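Local atomic coordinates of N-terminal cyanobactin protease (Planktothrix agardhii NIES-596, PDB entry 4H6W), a protein that is the N-terminal protease domain of a longer protein and probably acts as a subtilisin-like serine protease in the maturation of prenylagaramide, a cyanobactin. Residues V27-V32 with N123-Q128. Residues are numbered along the deposited sequence; the frame is centred on the assembly and turned at random.
Sequences VLDGIV and NVSAGQ
Leu-28 N donates to Asn-123 O at 3.1 Å with an N-H...O angle of 164°, a straight backbone bond joining parallel strands 24-28 and 121-124 at the centre of the subtilase sheet. Beyond it the strands part, and a water takes over the link: it accepts from Ser-125 N (2.7 Å) and can donate to Leu-28 O (2.6 Å) or Asp-29 OD1 (3.0 Å), although it has more acceptors in reach than protons to give. The end of the Asp-29 side chain comes close to the loop that follows strand 121-124, with CG roughly anti to the backbone N (chi1 -151°) and the carboxylate turned so that OD1 lies alongside Ser-125 CB, 3.8 Å away. OD2, the other oxygen, is gripped by Gly-30 N at 2.7 Å on its anti side, 20° out of the carboxylate plane, and also by His-64 ND1. With an alanine in place of Asp-29, His-64 ND1 and Gly-30 N would probably lose their shared acceptor and the imidazole might turn more freely. Ser-125 OG lies 3.0 Å from Asn-123 OD1, while Asn-123 ND2 hydrogen-bonds Ser-231 OG and Ser-125 O meets Ser-224 OG. The two bonds on OD2, with a water at OD1, would restrain the carboxylate's rotation, consistent with Asp-29's predicted charge-relay role, orienting His-64 in a triad with Ser-224.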
ATOM      1  N   VAL A  27      -0.533   9.249  -0.069  1.00 28.96           N
ATOM      2  CA  VAL A  27       0.352   8.610  -1.040  1.00 28.91           C
ATOM      3  C   VAL A  27       1.658   9.386  -1.098  1.00 30.16           C
ATOM      4  O   VAL A  27       1.684  10.538  -1.531  1.00 31.20           O
ATOM      5  CB  VAL A  27      -0.288   8.492  -2.437  1.00 29.17           C
ATOM      6  CG1 VAL A  27       0.700   7.874  -3.409  1.00 29.30           C
ATOM      7  CG2 VAL A  27      -1.584   7.676  -2.386  1.00 28.24           C
ATOM      8  N   LEU A  28       2.730   8.759  -0.612  1.00 30.57           N
ATOM      9  CA  LEU A  28       4.054   9.368  -0.621  1.00 31.15           C
ATOM     10  C   LEU A  28       4.843   8.816  -1.792  1.00 33.18           C
ATOM     11  O   LEU A  28       5.325   7.677  -1.765  1.00 33.81           O
ATOM     12  CB  LEU A  28       4.792   9.135   0.702  1.00 30.11           C
ATOM     13  CG  LEU A  28       4.431  10.045   1.878  1.00 28.99           C
ATOM     14  CD1 LEU A  28       2.951   9.990   2.239  1.00 28.46           C
ATOM     15  CD2 LEU A  28       5.283   9.681   3.075  1.00 27.81           C
ATOM     16  N   ASP A  29       4.960   9.644  -2.824  1.00 35.06           N
ATOM     17  CA  ASP A  29       5.456   9.213  -4.117  1.00 34.93           C
ATOM     18  C   ASP A  29       5.833  10.447  -4.938  1.00 34.53           C
ATOM     19  O   ASP A  29       6.148  11.499  -4.368  1.00 33.44           O
ATOM     20  CB  ASP A  29       4.364   8.417  -4.823  1.00 37.63           C
ATOM     21  CG  ASP A  29       4.919   7.387  -5.770  1.00 40.90           C
ATOM     22  OD1 ASP A  29       4.881   6.192  -5.393  1.00 42.07           O
ATOM     23  OD2 ASP A  29       5.398   7.772  -6.872  1.00 39.03           O
ATOM     24  N   GLY A  30       5.813  10.324  -6.265  1.00 32.28           N
ATOM     25  CA  GLY A  30       6.015  11.481  -7.137  1.00 31.64           C
ATOM     26  C   GLY A  30       4.737  12.289  -7.280  1.00 33.72           C
ATOM     27  O   GLY A  30       3.681  11.918  -6.733  1.00 33.02           O
ATOM     28  N   ILE A  31       4.831  13.397  -8.011  1.00 33.92           N
ATOM     29  CA  ILE A  31       3.670  14.236  -8.308  1.00 35.12           C
ATOM     30  C   ILE A  31       2.613  13.514  -9.168  1.00 34.00           C
ATOM     31  O   ILE A  31       2.922  12.953 -10.219  1.00 33.26           O
ATOM     32  CB  ILE A  31       4.091  15.589  -8.934  1.00 37.60           C
ATOM     33  CG1 ILE A  31       5.085  16.300  -8.002  1.00 36.72           C
ATOM     34  CG2 ILE A  31       2.867  16.473  -9.184  1.00 37.92           C
ATOM     35  CD1 ILE A  31       5.652  17.591  -8.554  1.00 38.23           C
ATOM     36  N   VAL A  32       1.372  13.553  -8.684  1.00 32.94           N
ATOM     37  CA  VAL A  32       0.211  12.919  -9.284  1.00 32.70           C
ATOM     38  C   VAL A  32      -0.466  13.834 -10.301  1.00 33.86           C
ATOM     39  O   VAL A  32      -0.638  15.028 -10.053  1.00 35.28           O
ATOM     40  CB  VAL A  32      -0.797  12.581  -8.171  1.00 34.34           C
ATOM     41  CG1 VAL A  32      -2.133  12.124  -8.735  1.00 34.10           C
ATOM     42  CG2 VAL A  32      -0.207  11.531  -7.234  1.00 33.88           C
ATOM     43  N   ASN A 123       0.869   5.083   2.424  1.00 25.89           N
ATOM     44  CA  ASN A 123       1.391   4.228   1.361  1.00 27.11           C
ATOM     45  C   ASN A 123       2.752   4.655   0.809  1.00 27.47           C
ATOM     46  O   ASN A 123       2.898   5.760   0.294  1.00 30.91           O
ATOM     47  CB  ASN A 123       0.386   4.146   0.203  1.00 26.33           C
ATOM     48  CG  ASN A 123       0.861   3.230  -0.905  1.00 26.48           C
ATOM     49  OD1 ASN A 123       1.685   3.613  -1.748  1.00 27.68           O
ATOM     50  ND2 ASN A 123       0.362   2.008  -0.903  1.00 24.76           N
ATOM     51  N   VAL A 124       3.735   3.766   0.871  1.00 27.29           N
ATOM     52  CA  VAL A 124       5.080   4.078   0.376  1.00 28.68           C
ATOM     53  C   VAL A 124       5.502   3.025  -0.640  1.00 29.24           C
ATOM     54  O   VAL A 124       6.004   1.964  -0.275  1.00 30.88           O
ATOM     55  CB  VAL A 124       6.142   4.170   1.520  1.00 27.16           C
ATOM     56  CG1 VAL A 124       7.443   4.757   1.001  1.00 26.77           C
ATOM     57  CG2 VAL A 124       5.648   5.015   2.676  1.00 26.60           C
ATOM     58  N   SER A 125       5.296   3.324  -1.915  1.00 31.60           N
ATOM     59  CA  SER A 125       5.619   2.399  -3.004  1.00 33.44           C
ATOM     60  C   SER A 125       7.075   2.530  -3.434  1.00 35.22           C
ATOM     61  O   SER A 125       7.412   2.390  -4.592  1.00 41.27           O
ATOM     62  CB  SER A 125       4.676   2.622  -4.184  1.00 31.62           C
ATOM     63  OG  SER A 125       3.364   2.287  -3.795  1.00 33.12           O
ATOM     64  N   ALA A 126       7.933   2.797  -2.472  1.00 39.12           N
ATOM     65  CA  ALA A 126       9.352   2.974  -2.698  1.00 40.35           C
ATOM     66  C   ALA A 126      10.065   2.515  -1.441  1.00 41.25           C
ATOM     67  O   ALA A 126       9.441   2.194  -0.417  1.00 45.51           O
ATOM     68  CB  ALA A 126       9.662   4.441  -2.960  1.00 41.91           C
ATOM     69  N   GLY A 127      11.379   2.488  -1.517  1.00 39.45           N
ATOM     70  CA  GLY A 127      12.184   2.214  -0.364  1.00 41.19           C
ATOM     71  C   GLY A 127      13.610   2.460  -0.752  1.00 41.46           C
ATOM     72  O   GLY A 127      13.894   2.801  -1.889  1.00 41.72           O
ATOM     73  N   GLN A 128      14.505   2.289   0.201  1.00 42.05           N
ATOM     74  CA  GLN A 128      15.912   2.431  -0.064  1.00 43.53           C
ATOM     75  C   GLN A 128      16.543   1.128   0.380  1.00 41.04           C
ATOM     76  O   GLN A 128      16.249   0.625   1.465  1.00 41.78           O
ATOM     77  CB  GLN A 128      16.467   3.631   0.708  1.00 46.98           C
ATOM     78  CG  GLN A 128      17.747   4.210   0.139  1.00 56.57           C
ATOM     79  CD  GLN A 128      18.427   5.165   1.104  1.00 62.66           C
ATOM     80  OE1 GLN A 128      17.955   6.278   1.333  1.00 66.72           O
ATOM     81  NE2 GLN A 128      19.546   4.735   1.673  1.00 66.45           N
TER
HETATM   82  O   HOH W   1       3.949   5.600  -2.595  1.00 35.01           O